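Long-range contacts in endo-b-1,4-glucanase (Nasutitermes takasagoensis, PDB 1KS8), which probably hydrolyses internal beta-1,4-glucosidic linkages of cellulose and related beta-glucans: residues M1-L9 and Q332-D341; F15-R23 and G50-K60. All blocks are in the same frame, centred on the assembly; numbering follows the deposited sequence.

Both contacts draw on helix 5-18, one near its start and the other at its end, and their centres lie about 25 Å apart. Interaction 1 is the more peripheral and only partly buried: two tyrosine hydroxyls meet acidic and amide oxygens of the helix segment 332-341, and a leucine packs against both rings. Interaction 2 is buried, closer to the middle of the chain and beside a predicted active-site residue. There, backbone hydrogen bonds, a glutamine amide, a T-shaped tyrosine pair and two waters join the helix's exit to the loop 50-60. Along the sequence, interaction 2 is nested inside the loop that interaction 1 closes.

Interaction 1: residues M1-L9 and Q332-D341; sequences MAYDYKQVL and QTQIDYALGD. Unlike the reference sequence in segment 1-9: M1 (reference Ala).
Y3 and Y5 each bring a phenol hydroxyl to a different aspartate of helix segment 332-341, with L339 packed against both rings. Y3 OH donates to D341 OD1 at 2.6 Å, meeting the anti side of the carboxylate but well out of its plane. The Y3 ring is sandwiched: L339 CB sits over its centre, 3.7 Å from the centroid in a CH-pi contact, while M1 CA covers the rim of the opposite face. With CG anti to its carbonyl carbon (chi1 -64°), Y3 reaches across to G340, where any CB would strike the hydroxyl. An alanine in place of Y3 would probably leave D341 OD1 without its phenol donor and open a gap over L339 CB. Y5 approaches D336 nearly coplanar with its carboxylate, its OH 2.6 Å from D336 OD1; Q332 OE1, 3.0 Å from Y5 OH, is a second acceptor within reach of the single proton. The two methyls of L339 divide the apolar work, CD1 touching both tyrosines and CD2 meeting V8 CG1 at 3.8 Å. D4 caps helix 5-18, whose first turn crosses segment 332-341 at 74°. Helix 415-430 packs against Y5 and V8, and helix 303-319 against I335.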
loop_
_atom_site.group_PDB
_atom_site.type_symbol
_atom_site.label_atom_id
_atom_site.label_comp_id
_atom_site.label_asym_id
_atom_site.label_seq_id
_atom_site.Cartn_x
_atom_site.Cartn_y
_atom_site.Cartn_z
ATOM N N MET A 1 -14.647 2.487 22.844
ATOM C CA MET A 1 -15.380 2.665 21.558
ATOM C C MET A 1 -15.447 4.138 21.171
ATOM O O MET A 1 -14.683 4.959 21.682
ATOM C CB MET A 1 -16.799 2.104 21.677
ATOM C CG MET A 1 -17.645 2.771 22.752
ATOM S SD MET A 1 -19.356 2.201 22.738
ATOM C CE MET A 1 -20.102 3.413 21.645
ATOM N N ALA A 2 -16.367 4.464 20.268
ATOM C CA ALA A 2 -16.547 5.834 19.804
ATOM C C ALA A 2 -15.239 6.397 19.263
ATOM O O ALA A 2 -14.732 7.406 19.757
ATOM C CB ALA A 2 -17.061 6.704 20.944
ATOM N N TYR A 3 -14.697 5.743 18.240
ATOM C CA TYR A 3 -13.443 6.177 17.635
ATOM C C TYR A 3 -13.637 7.291 16.612
ATOM O O TYR A 3 -14.604 7.293 15.848
ATOM C CB TYR A 3 -12.742 4.994 16.960
ATOM C CG TYR A 3 -12.324 3.901 17.914
ATOM C CD1 TYR A 3 -11.380 4.142 18.912
ATOM C CD2 TYR A 3 -12.879 2.627 17.826
ATOM C CE1 TYR A 3 -10.999 3.135 19.800
ATOM C CE2 TYR A 3 -12.507 1.616 18.708
ATOM C CZ TYR A 3 -11.569 1.876 19.691
ATOM O OH TYR A 3 -11.215 0.881 20.575
ATOM N N ASP A 4 -12.701 8.233 16.606
ATOM C CA ASP A 4 -12.724 9.361 15.681
ATOM C C ASP A 4 -12.044 8.906 14.389
ATOM O O ASP A 4 -10.854 9.161 14.186
ATOM C CB ASP A 4 -11.947 10.530 16.289
ATOM C CG ASP A 4 -12.094 11.811 15.495
ATOM O OD1 ASP A 4 -12.547 11.755 14.333
ATOM O OD2 ASP A 4 -11.741 12.880 16.044
ATOM N N TYR A 5 -12.798 8.237 13.522
ATOM C CA TYR A 5 -12.245 7.734 12.265
ATOM C C TYR A 5 -11.661 8.835 11.396
ATOM O O TYR A 5 -10.685 8.612 10.681
ATOM C CB TYR A 5 -13.311 6.970 11.474
ATOM C CG TYR A 5 -13.885 5.790 12.216
ATOM C CD1 TYR A 5 -13.075 4.724 12.611
ATOM C CD2 TYR A 5 -15.236 5.747 12.547
ATOM C CE1 TYR A 5 -13.597 3.649 13.320
ATOM C CE2 TYR A 5 -15.768 4.681 13.255
ATOM C CZ TYR A 5 -14.945 3.636 13.642
ATOM O OH TYR A 5 -15.478 2.595 14.361
ATOM N N LYS A 6 -12.259 10.020 11.441
ATOM C CA LYS A 6 -11.746 11.132 10.652
ATOM C C LYS A 6 -10.314 11.443 11.068
ATOM O O LYS A 6 -9.447 11.661 10.222
ATOM C CB LYS A 6 -12.614 12.376 10.841
ATOM C CG LYS A 6 -14.000 12.274 10.232
ATOM C CD LYS A 6 -14.787 13.559 10.458
ATOM C CE LYS A 6 -16.150 13.500 9.788
ATOM N NZ LYS A 6 -17.001 12.407 10.333
ATOM N N GLN A 7 -10.058 11.459 12.373
ATOM C CA GLN A 7 -8.715 11.752 12.845
ATOM C C GLN A 7 -7.751 10.597 12.588
ATOM O O GLN A 7 -6.569 10.831 12.344
ATOM C CB GLN A 7 -8.720 12.115 14.334
ATOM C CG GLN A 7 -7.356 12.582 14.842
ATOM C CD GLN A 7 -6.793 13.746 14.038
ATOM O OE1 GLN A 7 -5.650 13.703 13.572
ATOM N NE2 GLN A 7 -7.591 14.795 13.876
ATOM N N VAL A 8 -8.228 9.356 12.642
ATOM C CA VAL A 8 -7.319 8.247 12.372
ATOM C C VAL A 8 -6.907 8.333 10.901
ATOM O O VAL A 8 -5.759 8.051 10.557
ATOM C CB VAL A 8 -7.961 6.874 12.676
ATOM C CG1 VAL A 8 -6.942 5.764 12.444
ATOM C CG2 VAL A 8 -8.436 6.834 14.122
ATOM N N LEU A 9 -7.839 8.742 10.039
ATOM C CA LEU A 9 -7.544 8.899 8.612
ATOM C C LEU A 9 -6.445 9.951 8.450
ATOM O O LEU A 9 -5.484 9.750 7.709
ATOM C CB LEU A 9 -8.801 9.331 7.842
ATOM C CG LEU A 9 -8.642 9.652 6.348
ATOM C CD1 LEU A 9 -7.983 8.490 5.620
ATOM C CD2 LEU A 9 -10.010 9.939 5.746
ATOM N N GLN A 332 -15.985 -3.001 10.274
ATOM C CA GLN A 332 -15.760 -2.064 11.367
ATOM C C GLN A 332 -15.148 -2.746 12.592
ATOM O O GLN A 332 -14.319 -2.152 13.282
ATOM C CB GLN A 332 -17.070 -1.371 11.763
ATOM C CG GLN A 332 -16.871 -0.230 12.756
ATOM C CD GLN A 332 -18.175 0.373 13.252
ATOM O OE1 GLN A 332 -18.175 1.422 13.899
ATOM N NE2 GLN A 332 -19.288 -0.288 12.963
ATOM N N THR A 333 -15.544 -3.985 12.877
ATOM C CA THR A 333 -14.979 -4.662 14.041
ATOM C C THR A 333 -13.477 -4.883 13.874
ATOM O O THR A 333 -12.728 -4.846 14.848
ATOM C CB THR A 333 -15.638 -6.037 14.319
ATOM O OG1 THR A 333 -15.337 -6.949 13.255
ATOM C CG2 THR A 333 -17.146 -5.890 14.463
ATOM N N GLN A 334 -13.037 -5.110 12.641
ATOM C CA GLN A 334 -11.621 -5.340 12.391
ATOM C C GLN A 334 -10.833 -4.049 12.551
ATOM O O GLN A 334 -9.775 -4.033 13.183
ATOM C CB GLN A 334 -11.426 -5.934 10.995
ATOM C CG GLN A 334 -12.139 -7.268 10.831
ATOM C CD GLN A 334 -11.700 -8.287 11.870
ATOM O OE1 GLN A 334 -10.564 -8.751 11.853
ATOM N NE2 GLN A 334 -12.600 -8.628 12.786
ATOM N N ILE A 335 -11.348 -2.964 11.983
ATOM C CA ILE A 335 -10.684 -1.679 12.116
ATOM C C ILE A 335 -10.698 -1.286 13.596
ATOM O O ILE A 335 -9.694 -0.824 14.134
ATOM C CB ILE A 335 -11.396 -0.594 11.277
ATOM C CG1 ILE A 335 -11.336 -0.966 9.789
ATOM C CG2 ILE A 335 -10.758 0.768 11.521
ATOM C CD1 ILE A 335 -9.928 -1.173 9.245
ATOM N N ASP A 336 -11.834 -1.494 14.259
ATOM C CA ASP A 336 -11.942 -1.156 15.673
ATOM C C ASP A 336 -10.988 -1.966 16.546
ATOM O O ASP A 336 -10.547 -1.487 17.593
ATOM C CB ASP A 336 -13.383 -1.327 16.158
ATOM C CG ASP A 336 -14.295 -0.223 15.660
ATOM O OD1 ASP A 336 -13.785 0.735 15.041
ATOM O OD2 ASP A 336 -15.522 -0.305 15.890
ATOM N N TYR A 337 -10.673 -3.191 16.137
ATOM C CA TYR A 337 -9.732 -3.980 16.915
ATOM C C TYR A 337 -8.381 -3.273 16.832
ATOM O O TYR A 337 -7.703 -3.092 17.842
ATOM C CB TYR A 337 -9.614 -5.410 16.375
ATOM C CG TYR A 337 -8.647 -6.263 17.168
ATOM C CD1 TYR A 337 -7.268 -6.075 17.057
ATOM C CD2 TYR A 337 -9.110 -7.232 18.062
ATOM C CE1 TYR A 337 -6.375 -6.827 17.814
ATOM C CE2 TYR A 337 -8.224 -7.989 18.826
ATOM C CZ TYR A 337 -6.858 -7.781 18.697
ATOM O OH TYR A 337 -5.972 -8.513 19.453
ATOM N N ALA A 338 -7.997 -2.860 15.626
ATOM C CA ALA A 338 -6.725 -2.172 15.440
ATOM C C ALA A 338 -6.668 -0.878 16.243
ATOM O O ALA A 338 -5.603 -0.480 16.719
ATOM C CB ALA A 338 -6.502 -1.870 13.961
ATOM N N LEU A 339 -7.814 -0.221 16.397
ATOM C CA LEU A 339 -7.870 1.038 17.128
ATOM C C LEU A 339 -7.916 0.888 18.643
ATOM O O LEU A 339 -7.717 1.866 19.362
ATOM C CB LEU A 339 -9.066 1.872 16.656
ATOM C CG LEU A 339 -9.107 2.186 15.156
ATOM C CD1 LEU A 339 -10.288 3.102 14.860
ATOM C CD2 LEU A 339 -7.804 2.841 14.724
ATOM N N GLY A 340 -8.186 -0.319 19.137
ATOM C CA GLY A 340 -8.204 -0.506 20.578
ATOM C C GLY A 340 -9.225 -1.432 21.216
ATOM O O GLY A 340 -9.137 -1.681 22.415
ATOM N N ASP A 341 -10.176 -1.961 20.453
ATOM C CA ASP A 341 -11.184 -2.833 21.050
ATOM C C ASP A 341 -10.643 -4.121 21.666
ATOM O O ASP A 341 -11.334 -4.780 22.446
ATOM C CB ASP A 341 -12.278 -3.155 20.028
ATOM C CG ASP A 341 -13.296 -2.037 19.904
ATOM O OD1 ASP A 341 -13.073 -0.960 20.495
ATOM O OD2 ASP A 341 -14.323 -2.236 19.220
#

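Interaction 2: residues F15-R23 and G50-K60; sequences FYEAQRSGR and GGYFDAGDFVK
S21 presses its CB onto the ring of F53, 3.5 Å from the centroid, and F58 CD2 lies over the centre of the opposite face, so the phenyl group is clamped between the two. Next to this clamp the backbones join in a single antiparallel bridge. R20 and Y52 form its non-hydrogen-bonded pair, flanked by F53 N to Q19 O at 2.8 Å and S21 N to G51 O at 2.9 Å. Q19 completes the tight part. A bend at its chi2 (-61°) turns the amide so that NE2 donates to A55 O at 2.8 Å, almost straight (171°) and onto a lone pair in the carbonyl plane. A weak second bond runs from Q19 NE2 to F53 O, and H360 bonds to Q19 OE1; held at both ends, the amide has little freedom to rotate. Farther along, the packing passes to Y52, whose face receives the edge of Y16 in a T-shaped pair with planes 61° apart. R20 runs extended beside Y52, and water 1 forms a buried bridge between them, accepting from R20 NE and donating to Y52 OH at 2.7 Å; the same hydroxyl also bonds to A95 O.

The looser, solvent-facing side is at the partly exposed G50. Here water 2 accepts from G50 N at 2.8 Å and also joins S21 OG, with a weaker link to K60 NZ, an ammonium group salt-bridged to D40.

The nearest side-chain atoms of A55 and E412 are about 3 Å apart, and D54 bonds through its backbone to T415. Such a loop, fixed to the end of a helix beside E412, a predicted active-site residue, is consistent with the active-site face of the family 9 (alpha/alpha)6 barrel.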
loop_
_atom_site.group_PDB
_atom_site.type_symbol
_atom_site.label_atom_id
_atom_site.label_comp_id
_atom_site.label_asym_id
_atom_site.label_seq_id
_atom_site.Cartn_x
_atom_site.Cartn_y
_atom_site.Cartn_z
ATOM N N PHE A 15 1.411 9.244 8.587
ATOM C CA PHE A 15 2.347 8.135 8.468
ATOM C C PHE A 15 2.963 8.175 7.071
ATOM O O PHE A 15 4.173 8.034 6.918
ATOM C CB PHE A 15 1.655 6.784 8.688
ATOM C CG PHE A 15 2.505 5.601 8.286
ATOM C CD1 PHE A 15 3.725 5.351 8.909
ATOM C CD2 PHE A 15 2.097 4.756 7.257
ATOM C CE1 PHE A 15 4.525 4.274 8.511
ATOM C CE2 PHE A 15 2.893 3.679 6.853
ATOM C CZ PHE A 15 4.106 3.439 7.479
ATOM N N TYR A 16 2.141 8.373 6.044
ATOM C CA TYR A 16 2.701 8.425 4.702
ATOM C C TYR A 16 3.660 9.605 4.543
ATOM O O TYR A 16 4.668 9.491 3.852
ATOM C CB TYR A 16 1.583 8.424 3.649
ATOM C CG TYR A 16 1.011 7.032 3.445
ATOM C CD1 TYR A 16 1.795 6.013 2.900
ATOM C CD2 TYR A 16 -0.283 6.714 3.860
ATOM C CE1 TYR A 16 1.307 4.712 2.780
ATOM C CE2 TYR A 16 -0.781 5.416 3.743
ATOM C CZ TYR A 16 0.019 4.422 3.205
ATOM O OH TYR A 16 -0.464 3.138 3.096
ATOM N N GLU A 17 3.377 10.732 5.197
ATOM C CA GLU A 17 4.302 11.860 5.105
ATOM C C GLU A 17 5.637 11.441 5.722
ATOM O O GLU A 17 6.699 11.851 5.256
ATOM C CB GLU A 17 3.778 13.098 5.850
ATOM C CG GLU A 17 2.602 13.805 5.195
ATOM C CD GLU A 17 2.527 15.277 5.563
ATOM O OE1 GLU A 17 1.474 15.905 5.311
ATOM O OE2 GLU A 17 3.527 15.811 6.091
ATOM N N ALA A 18 5.578 10.623 6.771
ATOM C CA ALA A 18 6.783 10.152 7.452
ATOM C C ALA A 18 7.594 9.177 6.601
ATOM O O ALA A 18 8.770 8.937 6.880
ATOM C CB ALA A 18 6.409 9.489 8.782
ATOM N N GLN A 19 6.960 8.617 5.573
ATOM C CA GLN A 19 7.611 7.656 4.681
ATOM C C GLN A 19 8.159 8.294 3.409
ATOM O O GLN A 19 8.754 7.614 2.574
ATOM C CB GLN A 19 6.623 6.556 4.282
ATOM C CG GLN A 19 6.153 5.675 5.425
ATOM C CD GLN A 19 7.295 4.934 6.089
ATOM O OE1 GLN A 19 7.788 5.345 7.138
ATOM N NE2 GLN A 19 7.733 3.842 5.472
ATOM N N ARG A 20 7.960 9.597 3.252
ATOM C CA ARG A 20 8.428 10.277 2.054
ATOM C C ARG A 20 9.939 10.323 1.886
ATOM O O ARG A 20 10.681 10.635 2.821
ATOM C CB ARG A 20 7.890 11.708 2.016
ATOM C CG ARG A 20 6.402 11.806 1.801
ATOM C CD ARG A 20 5.939 13.238 1.950
ATOM N NE ARG A 20 4.524 13.377 1.627
ATOM C CZ ARG A 20 3.859 14.527 1.666
ATOM N NH1 ARG A 20 4.481 15.642 2.022
ATOM N NH2 ARG A 20 2.576 14.559 1.338
ATOM N N SER A 21 10.381 10.005 0.676
ATOM C CA SER A 21 11.791 10.046 0.320
ATOM C C SER A 21 11.972 11.250 -0.607
ATOM O O SER A 21 11.013 11.699 -1.243
ATOM C CB SER A 21 12.190 8.759 -0.413
ATOM O OG SER A 21 13.556 8.796 -0.799
ATOM N N GLY A 22 13.190 11.783 -0.667
ATOM C CA GLY A 22 13.465 12.914 -1.538
ATOM C C GLY A 22 13.363 14.275 -0.880
ATOM O O GLY A 22 13.500 14.404 0.335
ATOM N N ARG A 23 13.133 15.300 -1.694
ATOM C CA ARG A 23 13.003 16.667 -1.199
ATOM C C ARG A 23 11.580 16.879 -0.692
ATOM O O ARG A 23 10.616 16.749 -1.445
ATOM C CB ARG A 23 13.318 17.661 -2.320
ATOM C CG ARG A 23 13.400 19.104 -1.853
ATOM C CD ARG A 23 13.846 20.053 -2.961
ATOM N NE ARG A 23 15.204 19.775 -3.427
ATOM C CZ ARG A 23 15.514 18.871 -4.352
ATOM N NH1 ARG A 23 14.562 18.147 -4.925
ATOM N NH2 ARG A 23 16.781 18.687 -4.702
ATOM N N GLY A 50 12.445 10.987 -4.781
ATOM C CA GLY A 50 11.040 11.005 -4.425
ATOM C C GLY A 50 10.524 9.621 -4.090
ATOM O O GLY A 50 11.301 8.712 -3.786
ATOM N N GLY A 51 9.209 9.453 -4.148
ATOM C CA GLY A 51 8.623 8.166 -3.827
ATOM C C GLY A 51 8.611 7.915 -2.330
ATOM O O GLY A 51 8.966 8.790 -1.536
ATOM N N TYR A 52 8.208 6.709 -1.947
ATOM C CA TYR A 52 8.134 6.329 -0.542
ATOM C C TYR A 52 9.154 5.287 -0.120
ATOM O O TYR A 52 9.441 4.345 -0.863
ATOM C CB TYR A 52 6.764 5.734 -0.214
ATOM C CG TYR A 52 5.604 6.691 -0.241
ATOM C CD1 TYR A 52 5.460 7.662 0.746
ATOM C CD2 TYR A 52 4.627 6.601 -1.227
ATOM C CE1 TYR A 52 4.372 8.518 0.758
ATOM C CE2 TYR A 52 3.528 7.455 -1.228
ATOM C CZ TYR A 52 3.409 8.411 -0.229
ATOM O OH TYR A 52 2.326 9.256 -0.205
ATOM N N PHE A 53 9.696 5.461 1.079
ATOM C CA PHE A 53 10.592 4.467 1.647
ATOM C C PHE A 53 9.589 3.362 1.971
ATOM O O PHE A 53 8.457 3.641 2.379
ATOM C CB PHE A 53 11.248 4.998 2.920
ATOM C CG PHE A 53 12.289 6.054 2.666
ATOM C CD1 PHE A 53 13.325 5.824 1.766
ATOM C CD2 PHE A 53 12.260 7.258 3.361
ATOM C CE1 PHE A 53 14.324 6.777 1.562
ATOM C CE2 PHE A 53 13.255 8.216 3.166
ATOM C CZ PHE A 53 14.288 7.974 2.268
ATOM N N ASP A 54 9.990 2.110 1.803
ATOM C CA ASP A 54 9.060 1.007 2.008
ATOM C C ASP A 54 8.487 0.785 3.397
ATOM O O ASP A 54 7.269 0.733 3.573
ATOM C CB ASP A 54 9.691 -0.301 1.540
ATOM C CG ASP A 54 8.733 -1.469 1.642
ATOM O OD1 ASP A 54 7.703 -1.455 0.932
ATOM O OD2 ASP A 54 9.000 -2.394 2.439
ATOM N N ALA A 55 9.367 0.652 4.380
ATOM C CA ALA A 55 8.921 0.358 5.730
ATOM C C ALA A 55 9.748 1.104 6.765
ATOM O O ALA A 55 9.730 2.330 6.801
ATOM C CB ALA A 55 9.011 -1.147 5.956
ATOM N N GLY A 56 10.451 0.366 7.619
ATOM C CA GLY A 56 11.293 1.002 8.621
ATOM C C GLY A 56 12.686 1.234 8.063
ATOM O O GLY A 56 13.568 1.757 8.757
ATOM N N ASP A 57 12.864 0.842 6.803
ATOM C CA ASP A 57 14.121 0.966 6.068
ATOM C C ASP A 57 14.041 2.112 5.064
ATOM O O ASP A 57 13.084 2.885 5.070
ATOM C CB ASP A 57 14.420 -0.351 5.339
ATOM C CG ASP A 57 13.305 -0.766 4.384
ATOM O OD1 ASP A 57 12.196 -0.187 4.447
ATOM O OD2 ASP A 57 13.532 -1.690 3.571
ATOM N N PHE A 58 15.037 2.215 4.189
ATOM C CA PHE A 58 15.051 3.293 3.210
ATOM C C PHE A 58 15.139 2.822 1.768
ATOM O O PHE A 58 15.498 3.585 0.869
ATOM C CB PHE A 58 16.170 4.287 3.553
ATOM C CG PHE A 58 16.026 4.884 4.927
ATOM C CD1 PHE A 58 17.045 4.767 5.864
ATOM C CD2 PHE A 58 14.837 5.512 5.301
ATOM C CE1 PHE A 58 16.884 5.261 7.161
ATOM C CE2 PHE A 58 14.663 6.009 6.593
ATOM C CZ PHE A 58 15.689 5.882 7.524
ATOM N N VAL A 59 14.796 1.559 1.546
ATOM C CA VAL A 59 14.783 1.029 0.193
ATOM C C VAL A 59 13.448 1.429 -0.424
ATOM O O VAL A 59 12.425 1.499 0.264
ATOM C CB VAL A 59 14.854 -0.518 0.167
ATOM C CG1 VAL A 59 14.752 -1.020 -1.266
ATOM C CG2 VAL A 59 16.144 -0.999 0.795
ATOM N N LYS A 60 13.469 1.713 -1.718
ATOM C CA LYS A 60 12.253 2.040 -2.438
ATOM C C LYS A 60 11.931 0.780 -3.252
ATOM O O LYS A 60 12.517 0.531 -4.308
ATOM C CB LYS A 60 12.481 3.281 -3.314
ATOM C CG LYS A 60 12.443 4.562 -2.474
ATOM C CD LYS A 60 13.389 5.661 -2.945
ATOM C CE LYS A 60 13.044 6.198 -4.318
ATOM N NZ LYS A 60 13.764 7.489 -4.565
HETATM O O HOH W 1 2.481 11.491 1.356
HETATM O O HOH W 2 14.563 10.140 -3.119
#